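Side-chain contacts in transaminase (Bacillus megaterium, PDB 5G0A), which transfers amino groups with S selectivity, probably between amines or amino acids and ketones, aldehydes or keto acids, using pyridoxal-5'-phosphate as cofactor: residues 99-103 and 104-108; 362-365 and 366-370; 447-451 and 452-456. One frame throughout, in Å; residues are numbered along the deposited sequence. Where two conformers were deposited one is given.

Contact 1: 99-103 and 104-108; sequences KIIIE and DILGD
Lys-99 reaches one turn forward along its helix to Asp-104, NZ lying 2.7 Å from OD2 in a salt bridge that uses the syn lone pair of that oxygen. With CG anti to the backbone N (chi1 178°) and a bend at chi2, the lysine chain crosses the carboxylate, and CE also lies against both of its oxygens. The helix widens to a pi-type turn here. Ile-100 O therefore serves two donors: Ile-105 N, at 2.9 Å, comes almost straight on, whereas Asp-104 N, at 3.0 Å, sits above the carbonyl plane. Ile-101 O takes Leu-106 N at 3.0 Å, again five residues on. A water hydrogen-bonds to Ile-102 O (2.7 Å) and Leu-106 O (2.8 Å), giving both carbonyls a partner where the helix gives out. On the buried flank Ile-100 CG2 meets Ile-105 CD1 at 4.0 Å. Glu-103 was modelled in two conformers; in one, OE2 can hydrogen-bond Tyr-20 OH of the second subunit, on which Ile-102 also packs. The helix end is wedged between helix 335-350, met by Ile-100 and Ile-101 at Leu-345, and strands 112-118 and 308-313, which Ile-102 touches at Val-115 and Leu-311.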
ATOM      1  N   LYS B  99     -30.386  23.207  -2.938  1.00 24.65           N
ATOM      2  CA  LYS B  99     -31.092  24.022  -3.956  1.00 26.80           C
ATOM      3  C   LYS B  99     -30.426  25.404  -4.120  1.00 27.57           C
ATOM      4  O   LYS B  99     -30.226  25.880  -5.241  1.00 27.51           O
ATOM      5  CB  LYS B  99     -32.596  24.139  -3.630  1.00 27.42           C
ATOM      6  CG  LYS B  99     -33.393  25.016  -4.620  1.00 28.66           C
ATOM      7  CD  LYS B  99     -33.368  26.469  -4.203  1.00 30.45           C
ATOM      8  CE  LYS B  99     -34.251  27.354  -5.085  1.00 36.66           C
ATOM      9  NZ  LYS B  99     -34.417  28.703  -4.479  1.00 39.70           N
ATOM     10  N   ILE B 100     -30.069  26.038  -3.006  1.00 25.93           N
ATOM     11  CA  ILE B 100     -29.394  27.325  -3.058  1.00 26.72           C
ATOM     12  C   ILE B 100     -28.101  27.227  -3.833  1.00 27.93           C
ATOM     13  O   ILE B 100     -27.827  28.052  -4.706  1.00 28.01           O
ATOM     14  CB  ILE B 100     -29.126  27.894  -1.660  1.00 27.80           C
ATOM     15  CG1 ILE B 100     -30.479  28.196  -0.987  1.00 27.76           C
ATOM     16  CG2 ILE B 100     -28.270  29.158  -1.747  1.00 28.71           C
ATOM     17  CD1 ILE B 100     -30.346  28.512   0.489  1.00 26.85           C
ATOM     18  N   ILE B 101     -27.295  26.212  -3.526  1.00 26.98           N
ATOM     19  CA  ILE B 101     -26.005  26.090  -4.198  1.00 25.40           C
ATOM     20  C   ILE B 101     -26.196  25.840  -5.695  1.00 25.37           C
ATOM     21  O   ILE B 101     -25.562  26.512  -6.511  1.00 26.33           O
ATOM     22  CB  ILE B 101     -25.126  24.981  -3.570  1.00 25.87           C
ATOM     23  CG1 ILE B 101     -24.677  25.418  -2.170  1.00 26.86           C
ATOM     24  CG2 ILE B 101     -23.894  24.695  -4.456  1.00 26.53           C
ATOM     25  CD1 ILE B 101     -24.104  24.270  -1.357  1.00 25.25           C
ATOM     26  N   ILE B 102     -27.110  24.945  -6.052  1.00 28.05           N
ATOM     27  CA  ILE B 102     -27.239  24.513  -7.451  1.00 29.40           C
ATOM     28  C   ILE B 102     -28.033  25.506  -8.316  1.00 32.07           C
ATOM     29  O   ILE B 102     -27.631  25.796  -9.456  1.00 32.31           O
ATOM     30  CB  ILE B 102     -27.787  23.055  -7.536  1.00 28.14           C
ATOM     31  CG1 ILE B 102     -26.702  22.083  -6.992  1.00 26.98           C
ATOM     32  CG2 ILE B 102     -28.203  22.677  -8.969  1.00 28.05           C
ATOM     33  CD1 ILE B 102     -27.228  20.701  -6.605  1.00 26.83           C
ATOM     34  N   GLU B 103     -29.109  26.057  -7.761  0.50 31.44           N
ATOM     35  CA  GLU B 103     -30.047  26.870  -8.542  0.50 31.66           C
ATOM     36  C   GLU B 103     -29.989  28.372  -8.294  0.50 30.96           C
ATOM     37  O   GLU B 103     -30.473  29.140  -9.147  0.50 28.95           O
ATOM     38  CB  GLU B 103     -31.484  26.384  -8.343  0.50 32.98           C
ATOM     39  CG  GLU B 103     -31.725  24.950  -8.780  0.50 34.37           C
ATOM     40  CD  GLU B 103     -31.385  24.690 -10.240  0.50 33.47           C
ATOM     41  OE1 GLU B 103     -30.799  25.569 -10.900  0.50 35.74           O
ATOM     42  OE2 GLU B 103     -31.693  23.586 -10.731  0.50 33.54           O
ATOM     43  N   ASP B 104     -29.453  28.792  -7.140  1.00 29.80           N
ATOM     44  CA  ASP B 104     -29.353  30.234  -6.809  1.00 29.27           C
ATOM     45  C   ASP B 104     -27.941  30.828  -6.876  1.00 29.12           C
ATOM     46  O   ASP B 104     -27.753  32.024  -7.097  1.00 28.98           O
ATOM     47  CB  ASP B 104     -30.009  30.532  -5.448  1.00 32.54           C
ATOM     48  CG  ASP B 104     -31.436  30.022  -5.367  1.00 36.13           C
ATOM     49  OD1 ASP B 104     -32.104  29.889  -6.430  1.00 39.07           O
ATOM     50  OD2 ASP B 104     -31.898  29.754  -4.241  1.00 38.87           O
ATOM     51  N   ILE B 105     -26.935  29.981  -6.679  1.00 26.67           N
ATOM     52  CA  ILE B 105     -25.555  30.390  -6.795  1.00 26.44           C
ATOM     53  C   ILE B 105     -24.945  29.982  -8.151  1.00 24.80           C
ATOM     54  O   ILE B 105     -24.331  30.812  -8.846  1.00 26.46           O
ATOM     55  CB  ILE B 105     -24.746  29.810  -5.603  1.00 27.28           C
ATOM     56  CG1 ILE B 105     -25.264  30.456  -4.295  1.00 29.26           C
ATOM     57  CG2 ILE B 105     -23.249  30.013  -5.823  1.00 27.07           C
ATOM     58  CD1 ILE B 105     -24.548  30.055  -3.010  1.00 29.90           C
ATOM     59  N   LEU B 106     -25.123  28.720  -8.528  1.00 26.38           N
ATOM     60  CA  LEU B 106     -24.502  28.183  -9.761  1.00 25.75           C
ATOM     61  C   LEU B 106     -25.502  27.972 -10.909  1.00 28.77           C
ATOM     62  O   LEU B 106     -25.264  27.178 -11.844  1.00 27.31           O
ATOM     63  CB  LEU B 106     -23.768  26.866  -9.438  1.00 26.91           C
ATOM     64  CG  LEU B 106     -22.524  27.014  -8.558  1.00 25.02           C
ATOM     65  CD1 LEU B 106     -22.029  25.599  -8.210  1.00 26.47           C
ATOM     66  CD2 LEU B 106     -21.410  27.832  -9.238  1.00 26.38           C
ATOM     67  N   GLY B 107     -26.622  28.688 -10.859  1.00 26.70           N
ATOM     68  CA  GLY B 107     -27.648  28.536 -11.906  1.00 29.22           C
ATOM     69  C   GLY B 107     -27.184  28.920 -13.301  1.00 28.55           C
ATOM     70  O   GLY B 107     -27.811  28.533 -14.287  1.00 30.40           O
ATOM     71  N   ASP B 108     -26.092  29.683 -13.378  1.00 26.29           N
ATOM     72  CA  ASP B 108     -25.483  30.076 -14.658  1.00 27.99           C
ATOM     73  C   ASP B 108     -24.531  29.038 -15.251  1.00 28.18           C
ATOM     74  O   ASP B 108     -23.934  29.256 -16.318  1.00 28.47           O
ATOM     75  CB  ASP B 108     -24.794  31.444 -14.565  1.00 28.53           C
ATOM     76  CG  ASP B 108     -23.608  31.465 -13.573  1.00 31.01           C
ATOM     77  OD1 ASP B 108     -23.572  30.640 -12.625  1.00 29.95           O
ATOM     78  OD2 ASP B 108     -22.737  32.344 -13.735  1.00 30.73           O
TER
HETATM   79  O   HOH W   1     -26.665  24.739 -11.736  1.00 29.82           O

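Contact 2: 362-365 and 366-370; sequences EYIR and SKLEL
Tyr-363 holds its ring anti to the backbone N (chi1 -173°), and Lys-367, its CG beside its own N and its chain bent at chi2 and chi3, folds back alongside it. CG of Lys-367 thus stands over one face of the Tyr-363 ring in a CH-pi contact, 4.2 Å from the centroid and offset toward the rim. CD of Lys-367 follows the ring outward, 3.8 Å from Tyr-363 OH, and both polar ends finish at Asp-455, the hydroxyl by a hydrogen bond and the ammonium by a salt bridge. An alanine at Tyr-363 takes away ring and hydroxyl, and would probably let the Lys-367 chain swing more freely while Asp-455 lost one of its partners. Tyr-363 O accepts twice, both donors in the carbonyl plane: Lys-367 N at 3.0 Å and, on a lone pair, Ser-366 OG at 2.6 Å, which binds the serine hydroxyl back to its own helix. On the buried side Ile-364 CG2 touches Leu-368 CD1 at 3.8 Å, the two chains pointing the same way. This turn of helix 353-374 lies between helix 451-468, where Ile-454 meets Tyr-363 and Ile-364, and strands 378-384 and 387-392, whose Phe-381 and Trp-388 pack on Leu-368.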
ATOM      1  N   GLU B 362      -9.891  44.993  -4.636  1.00 35.45           N
ATOM      2  CA  GLU B 362      -9.347  46.090  -5.459  1.00 38.54           C
ATOM      3  C   GLU B 362      -8.768  47.166  -4.547  1.00 37.93           C
ATOM      4  O   GLU B 362      -7.687  47.701  -4.806  1.00 35.15           O
ATOM      5  CB  GLU B 362     -10.422  46.653  -6.391  1.00 42.89           C
ATOM      6  CG  GLU B 362     -10.786  45.705  -7.527  1.00 48.85           C
ATOM      7  CD  GLU B 362     -12.078  46.056  -8.236  1.00 55.14           C
ATOM      8  OE1 GLU B 362     -12.565  47.201  -8.104  1.00 60.16           O
ATOM      9  OE2 GLU B 362     -12.609  45.171  -8.938  1.00 56.44           O
ATOM     10  N   TYR B 363      -9.465  47.451  -3.448  1.00 36.55           N
ATOM     11  CA  TYR B 363      -8.942  48.387  -2.452  1.00 36.57           C
ATOM     12  C   TYR B 363      -7.639  47.892  -1.818  1.00 36.57           C
ATOM     13  O   TYR B 363      -6.645  48.626  -1.755  1.00 35.80           O
ATOM     14  CB  TYR B 363      -9.986  48.696  -1.378  1.00 36.90           C
ATOM     15  CG  TYR B 363      -9.539  49.780  -0.421  1.00 38.98           C
ATOM     16  CD1 TYR B 363      -9.486  51.119  -0.829  1.00 41.19           C
ATOM     17  CD2 TYR B 363      -9.147  49.470   0.885  1.00 39.15           C
ATOM     18  CE1 TYR B 363      -9.066  52.116   0.038  1.00 39.76           C
ATOM     19  CE2 TYR B 363      -8.728  50.462   1.763  1.00 38.55           C
ATOM     20  CZ  TYR B 363      -8.693  51.788   1.330  1.00 40.46           C
ATOM     21  OH  TYR B 363      -8.287  52.784   2.195  1.00 39.09           O
ATOM     22  N   ILE B 364      -7.637  46.634  -1.364  1.00 36.59           N
ATOM     23  CA  ILE B 364      -6.442  46.020  -0.796  1.00 33.76           C
ATOM     24  C   ILE B 364      -5.289  46.021  -1.812  1.00 33.82           C
ATOM     25  O   ILE B 364      -4.141  46.225  -1.441  1.00 33.16           O
ATOM     26  CB  ILE B 364      -6.725  44.568  -0.297  1.00 34.03           C
ATOM     27  CG1 ILE B 364      -7.506  44.594   1.026  1.00 36.14           C
ATOM     28  CG2 ILE B 364      -5.436  43.773  -0.132  1.00 32.38           C
ATOM     29  CD1 ILE B 364      -8.296  43.322   1.310  1.00 33.85           C
ATOM     30  N   ARG B 365      -5.606  45.756  -3.074  1.00 35.53           N
ATOM     31  CA  ARG B 365      -4.625  45.821  -4.164  1.00 38.29           C
ATOM     32  C   ARG B 365      -3.929  47.196  -4.180  1.00 38.63           C
ATOM     33  O   ARG B 365      -2.704  47.270  -4.190  1.00 40.12           O
ATOM     34  CB  ARG B 365      -5.307  45.491  -5.508  1.00 40.18           C
ATOM     35  CG  ARG B 365      -4.592  45.973  -6.765  1.00 48.24           C
ATOM     36  CD  ARG B 365      -3.483  45.040  -7.189  1.00 50.98           C
ATOM     37  NE  ARG B 365      -3.978  43.722  -7.578  1.00 55.70           N
ATOM     38  CZ  ARG B 365      -3.216  42.752  -8.068  1.00 55.56           C
ATOM     39  NH1 ARG B 365      -1.917  42.952  -8.243  1.00 57.08           N
ATOM     40  NH2 ARG B 365      -3.757  41.583  -8.385  1.00 54.52           N
ATOM     41  N   SER B 366      -4.714  48.270  -4.142  1.00 38.69           N
ATOM     42  CA  SER B 366      -4.154  49.638  -4.094  1.00 40.95           C
ATOM     43  C   SER B 366      -3.301  49.895  -2.844  1.00 42.81           C
ATOM     44  O   SER B 366      -2.290  50.604  -2.901  1.00 44.51           O
ATOM     45  CB  SER B 366      -5.263  50.689  -4.219  1.00 40.13           C
ATOM     46  OG  SER B 366      -5.996  50.833  -3.008  1.00 43.06           O
ATOM     47  N   LYS B 367      -3.709  49.324  -1.710  1.00 41.70           N
ATOM     48  CA  LYS B 367      -2.952  49.481  -0.469  1.00 40.40           C
ATOM     49  C   LYS B 367      -1.637  48.714  -0.518  1.00 39.60           C
ATOM     50  O   LYS B 367      -0.607  49.210  -0.049  1.00 42.38           O
ATOM     51  CB  LYS B 367      -3.786  49.049   0.750  1.00 40.55           C
ATOM     52  CG  LYS B 367      -5.104  49.799   0.941  1.00 40.58           C
ATOM     53  CD  LYS B 367      -4.923  51.222   1.448  1.00 43.57           C
ATOM     54  CE  LYS B 367      -4.254  51.248   2.815  1.00 43.36           C
ATOM     55  NZ  LYS B 367      -4.429  52.579   3.462  1.00 44.39           N
ATOM     56  N   LEU B 368      -1.662  47.501  -1.076  1.00 39.60           N
ATOM     57  CA  LEU B 368      -0.428  46.711  -1.227  1.00 37.30           C
ATOM     58  C   LEU B 368       0.535  47.333  -2.241  1.00 38.08           C
ATOM     59  O   LEU B 368       1.744  47.309  -2.034  1.00 38.16           O
ATOM     60  CB  LEU B 368      -0.726  45.244  -1.579  1.00 36.40           C
ATOM     61  CG  LEU B 368      -1.389  44.412  -0.472  1.00 36.18           C
ATOM     62  CD1 LEU B 368      -1.843  43.063  -1.011  1.00 36.60           C
ATOM     63  CD2 LEU B 368      -0.464  44.222   0.723  1.00 37.96           C
ATOM     64  N   GLU B 369       0.004  47.875  -3.333  1.00 40.86           N
ATOM     65  CA  GLU B 369       0.838  48.637  -4.281  1.00 44.45           C
ATOM     66  C   GLU B 369       1.648  49.712  -3.548  1.00 43.93           C
ATOM     67  O   GLU B 369       2.863  49.813  -3.726  1.00 43.87           O
ATOM     68  CB  GLU B 369      -0.008  49.286  -5.372  1.00 47.83           C
ATOM     69  CG  GLU B 369      -0.417  48.359  -6.502  1.00 51.80           C
ATOM     70  CD  GLU B 369      -1.291  49.056  -7.531  1.00 55.92           C
ATOM     71  OE1 GLU B 369      -1.505  50.280  -7.398  1.00 59.63           O
ATOM     72  OE2 GLU B 369      -1.766  48.385  -8.474  1.00 59.17           O
ATOM     73  N   LEU B 370       0.976  50.484  -2.698  1.00 44.37           N
ATOM     74  CA  LEU B 370       1.633  51.552  -1.936  1.00 45.54           C
ATOM     75  C   LEU B 370       2.679  51.026  -0.953  1.00 47.36           C
ATOM     76  O   LEU B 370       3.759  51.608  -0.826  1.00 45.57           O
ATOM     77  CB  LEU B 370       0.602  52.436  -1.224  1.00 47.50           C
ATOM     78  CG  LEU B 370      -0.310  53.310  -2.091  1.00 50.13           C
ATOM     79  CD1 LEU B 370      -1.535  53.756  -1.300  1.00 51.06           C
ATOM     80  CD2 LEU B 370       0.437  54.512  -2.667  1.00 52.39           C
TER

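Contact 3: 447-451 and 452-456; sequences LNVSR and GDIDK. Unlike the reference sequence in segment 452-456: Gly-452 (reference Glu).
Ser-450 is still extended (phi -83°, psi 157°) where the chain turns into helix 451-468, which puts the serine at the N-cap, three residues before Asp-453. Its OG, between the backbone N and the carbonyl carbon (chi1 71°), accepts from Asp-453 N at 3.0 Å, so a first-turn amide finds its acceptor in a side chain. The helical bonding then begins with Ile-454 N to Ser-450 O at 2.9 Å and Asp-455 N to Arg-451 O at 2.8 Å. Instead of the direct return bond of a capping box, a water accepts from Ser-450 N at 3.0 Å and donates to Asp-453 OD2 at 2.8 Å. The other carboxylate oxygen, OD1, is hydrogen-bonded to Tyr-43, and the acid's charge at this helix start is likely to be eased by the helix dipole. Val-449, just ahead of the cap, crosses Ile-454 at about a right angle, CG1 meeting CD1 at 3.8 Å; this is the hydrophobic staple that often accompanies such caps. Its other branch, CG2, lies 3.9 Å from Asp-453 CB. Gly-452 has ordinary helical angles, and the glutamate of the reference sequence could place its CB there without a clash. Outward from the staple, Val-449 packs on Phe-55 and Leu-386, and Asp-453 on Leu-53 of strand 51-54, while Arg-451 and Ile-454 lean on Tyr-363 of the neighbouring helix 353-374.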
ATOM      1  N   LEU B 447     -15.659  38.983   4.226  1.00 26.96           N
ATOM      2  CA  LEU B 447     -15.965  39.581   2.931  1.00 29.51           C
ATOM      3  C   LEU B 447     -16.488  41.012   3.083  1.00 31.75           C
ATOM      4  O   LEU B 447     -16.287  41.847   2.187  1.00 31.84           O
ATOM      5  CB  LEU B 447     -16.977  38.745   2.165  1.00 28.10           C
ATOM      6  CG  LEU B 447     -16.622  37.245   2.009  1.00 28.60           C
ATOM      7  CD1 LEU B 447     -17.604  36.555   1.087  1.00 29.68           C
ATOM      8  CD2 LEU B 447     -15.188  37.093   1.524  1.00 30.68           C
ATOM      9  N   ASN B 448     -17.143  41.265   4.216  1.00 31.38           N
ATOM     10  CA  ASN B 448     -17.675  42.598   4.537  1.00 31.69           C
ATOM     11  C   ASN B 448     -16.762  43.475   5.417  1.00 32.31           C
ATOM     12  O   ASN B 448     -17.241  44.420   6.081  1.00 32.54           O
ATOM     13  CB  ASN B 448     -19.071  42.457   5.165  1.00 30.55           C
ATOM     14  CG  ASN B 448     -19.032  41.784   6.527  1.00 33.18           C
ATOM     15  OD1 ASN B 448     -18.070  41.121   6.867  1.00 31.42           O
ATOM     16  ND2 ASN B 448     -20.086  41.970   7.319  1.00 32.84           N
ATOM     17  N   VAL B 449     -15.464  43.164   5.436  1.00 29.32           N
ATOM     18  CA  VAL B 449     -14.473  43.919   6.212  1.00 30.27           C
ATOM     19  C   VAL B 449     -14.559  45.395   5.813  1.00 31.51           C
ATOM     20  O   VAL B 449     -14.840  45.711   4.664  1.00 30.17           O
ATOM     21  CB  VAL B 449     -13.027  43.362   6.058  1.00 29.80           C
ATOM     22  CG1 VAL B 449     -12.483  43.534   4.631  1.00 30.99           C
ATOM     23  CG2 VAL B 449     -12.071  43.983   7.077  1.00 29.56           C
ATOM     24  N   SER B 450     -14.393  46.280   6.785  1.00 31.35           N
ATOM     25  CA  SER B 450     -14.517  47.718   6.502  1.00 32.86           C
ATOM     26  C   SER B 450     -13.226  48.288   5.942  1.00 33.73           C
ATOM     27  O   SER B 450     -12.135  47.756   6.170  1.00 33.91           O
ATOM     28  CB  SER B 450     -14.926  48.476   7.777  1.00 30.31           C
ATOM     29  OG  SER B 450     -13.858  48.510   8.711  1.00 32.34           O
ATOM     30  N   ARG B 451     -13.350  49.402   5.220  1.00 35.38           N
ATOM     31  CA  ARG B 451     -12.179  50.148   4.765  1.00 38.26           C
ATOM     32  C   ARG B 451     -11.305  50.542   5.945  1.00 34.65           C
ATOM     33  O   ARG B 451     -10.088  50.440   5.868  1.00 35.62           O
ATOM     34  CB  ARG B 451     -12.601  51.400   3.968  1.00 40.56           C
ATOM     35  CG  ARG B 451     -13.380  51.102   2.688  1.00 46.18           C
ATOM     36  CD  ARG B 451     -12.460  50.873   1.491  1.00 50.45           C
ATOM     37  NE  ARG B 451     -13.155  50.348   0.308  1.00 53.72           N
ATOM     38  CZ  ARG B 451     -13.222  50.957  -0.877  1.00 53.86           C
ATOM     39  NH1 ARG B 451     -12.642  52.137  -1.077  1.00 54.04           N
ATOM     40  NH2 ARG B 451     -13.870  50.376  -1.880  1.00 52.95           N
ATOM     41  N   GLY B 452     -11.931  50.985   7.038  1.00 37.22           N
ATOM     42  CA  GLY B 452     -11.195  51.382   8.249  1.00 36.61           C
ATOM     43  C   GLY B 452     -10.370  50.250   8.823  1.00 36.10           C
ATOM     44  O   GLY B 452      -9.249  50.460   9.275  1.00 32.47           O
ATOM     45  N   ASP B 453     -10.927  49.039   8.826  1.00 33.62           N
ATOM     46  CA  ASP B 453     -10.175  47.890   9.302  1.00 33.45           C
ATOM     47  C   ASP B 453      -9.073  47.455   8.319  1.00 30.41           C
ATOM     48  O   ASP B 453      -7.987  47.112   8.752  1.00 32.38           O
ATOM     49  CB  ASP B 453     -11.111  46.732   9.712  1.00 32.86           C
ATOM     50  CG  ASP B 453     -11.807  46.993  11.053  1.00 34.44           C
ATOM     51  OD1 ASP B 453     -11.245  47.711  11.916  1.00 35.25           O
ATOM     52  OD2 ASP B 453     -12.903  46.459  11.266  1.00 35.18           O
ATOM     53  N   ILE B 454      -9.341  47.491   7.015  1.00 32.13           N
ATOM     54  CA  ILE B 454      -8.256  47.291   6.037  1.00 32.48           C
ATOM     55  C   ILE B 454      -7.124  48.302   6.272  1.00 32.94           C
ATOM     56  O   ILE B 454      -5.953  47.932   6.341  1.00 34.23           O
ATOM     57  CB  ILE B 454      -8.757  47.354   4.573  1.00 31.54           C
ATOM     58  CG1 ILE B 454      -9.653  46.152   4.258  1.00 31.09           C
ATOM     59  CG2 ILE B 454      -7.576  47.431   3.595  1.00 33.06           C
ATOM     60  CD1 ILE B 454     -10.474  46.325   2.991  1.00 30.12           C
ATOM     61  N   ASP B 455      -7.471  49.577   6.431  1.00 37.87           N
ATOM     62  CA  ASP B 455      -6.454  50.611   6.726  1.00 37.96           C
ATOM     63  C   ASP B 455      -5.653  50.308   7.990  1.00 37.59           C
ATOM     64  O   ASP B 455      -4.434  50.444   7.998  1.00 36.46           O
ATOM     65  CB  ASP B 455      -7.090  52.007   6.846  1.00 39.01           C
ATOM     66  CG  ASP B 455      -7.595  52.544   5.512  1.00 39.47           C
ATOM     67  OD1 ASP B 455      -7.314  51.941   4.456  1.00 42.32           O
ATOM     68  OD2 ASP B 455      -8.297  53.569   5.528  1.00 40.67           O
ATOM     69  N   LYS B 456      -6.343  49.882   9.046  1.00 37.09           N
ATOM     70  CA  LYS B 456      -5.689  49.523  10.306  1.00 35.64           C
ATOM     71  C   LYS B 456      -4.737  48.333  10.142  1.00 34.89           C
ATOM     72  O   LYS B 456      -3.638  48.319  10.693  1.00 35.30           O
ATOM     73  CB  LYS B 456      -6.743  49.257  11.395  1.00 35.77           C
ATOM     74  CG  LYS B 456      -6.179  48.784  12.730  1.00 38.82           C
ATOM     75  CD  LYS B 456      -7.236  48.824  13.825  1.00 42.15           C
ATOM     76  CE  LYS B 456      -6.843  47.964  15.021  1.00 39.68           C
ATOM     77  NZ  LYS B 456      -7.965  47.882  15.997  1.00 45.37           N
TER
HETATM   78  O   HOH W   2     -14.558  45.107   9.516  1.00 32.87           O

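How the contacts relate
Along the chain the three contacts follow in series, all within the class-III aminotransferase fold. Contacts 2 and 3 are neighbours, centres about 12 Å apart, on helices 353-374 and 451-468. They are joined through Asp-455 and where Ile-454 CG2 lies 3.7 Å from Tyr-363 CE2, so that a polar and an apolar link together tie the capped start of the last helix to the middle of the earlier one. Contact 1 stands apart, its centre about 32 Å from that of contact 2 and 29 Å from that of contact 3. It finishes helix 92-105 beside the seven-stranded sheet and at the second subunit, whereas the other two touch no other chain.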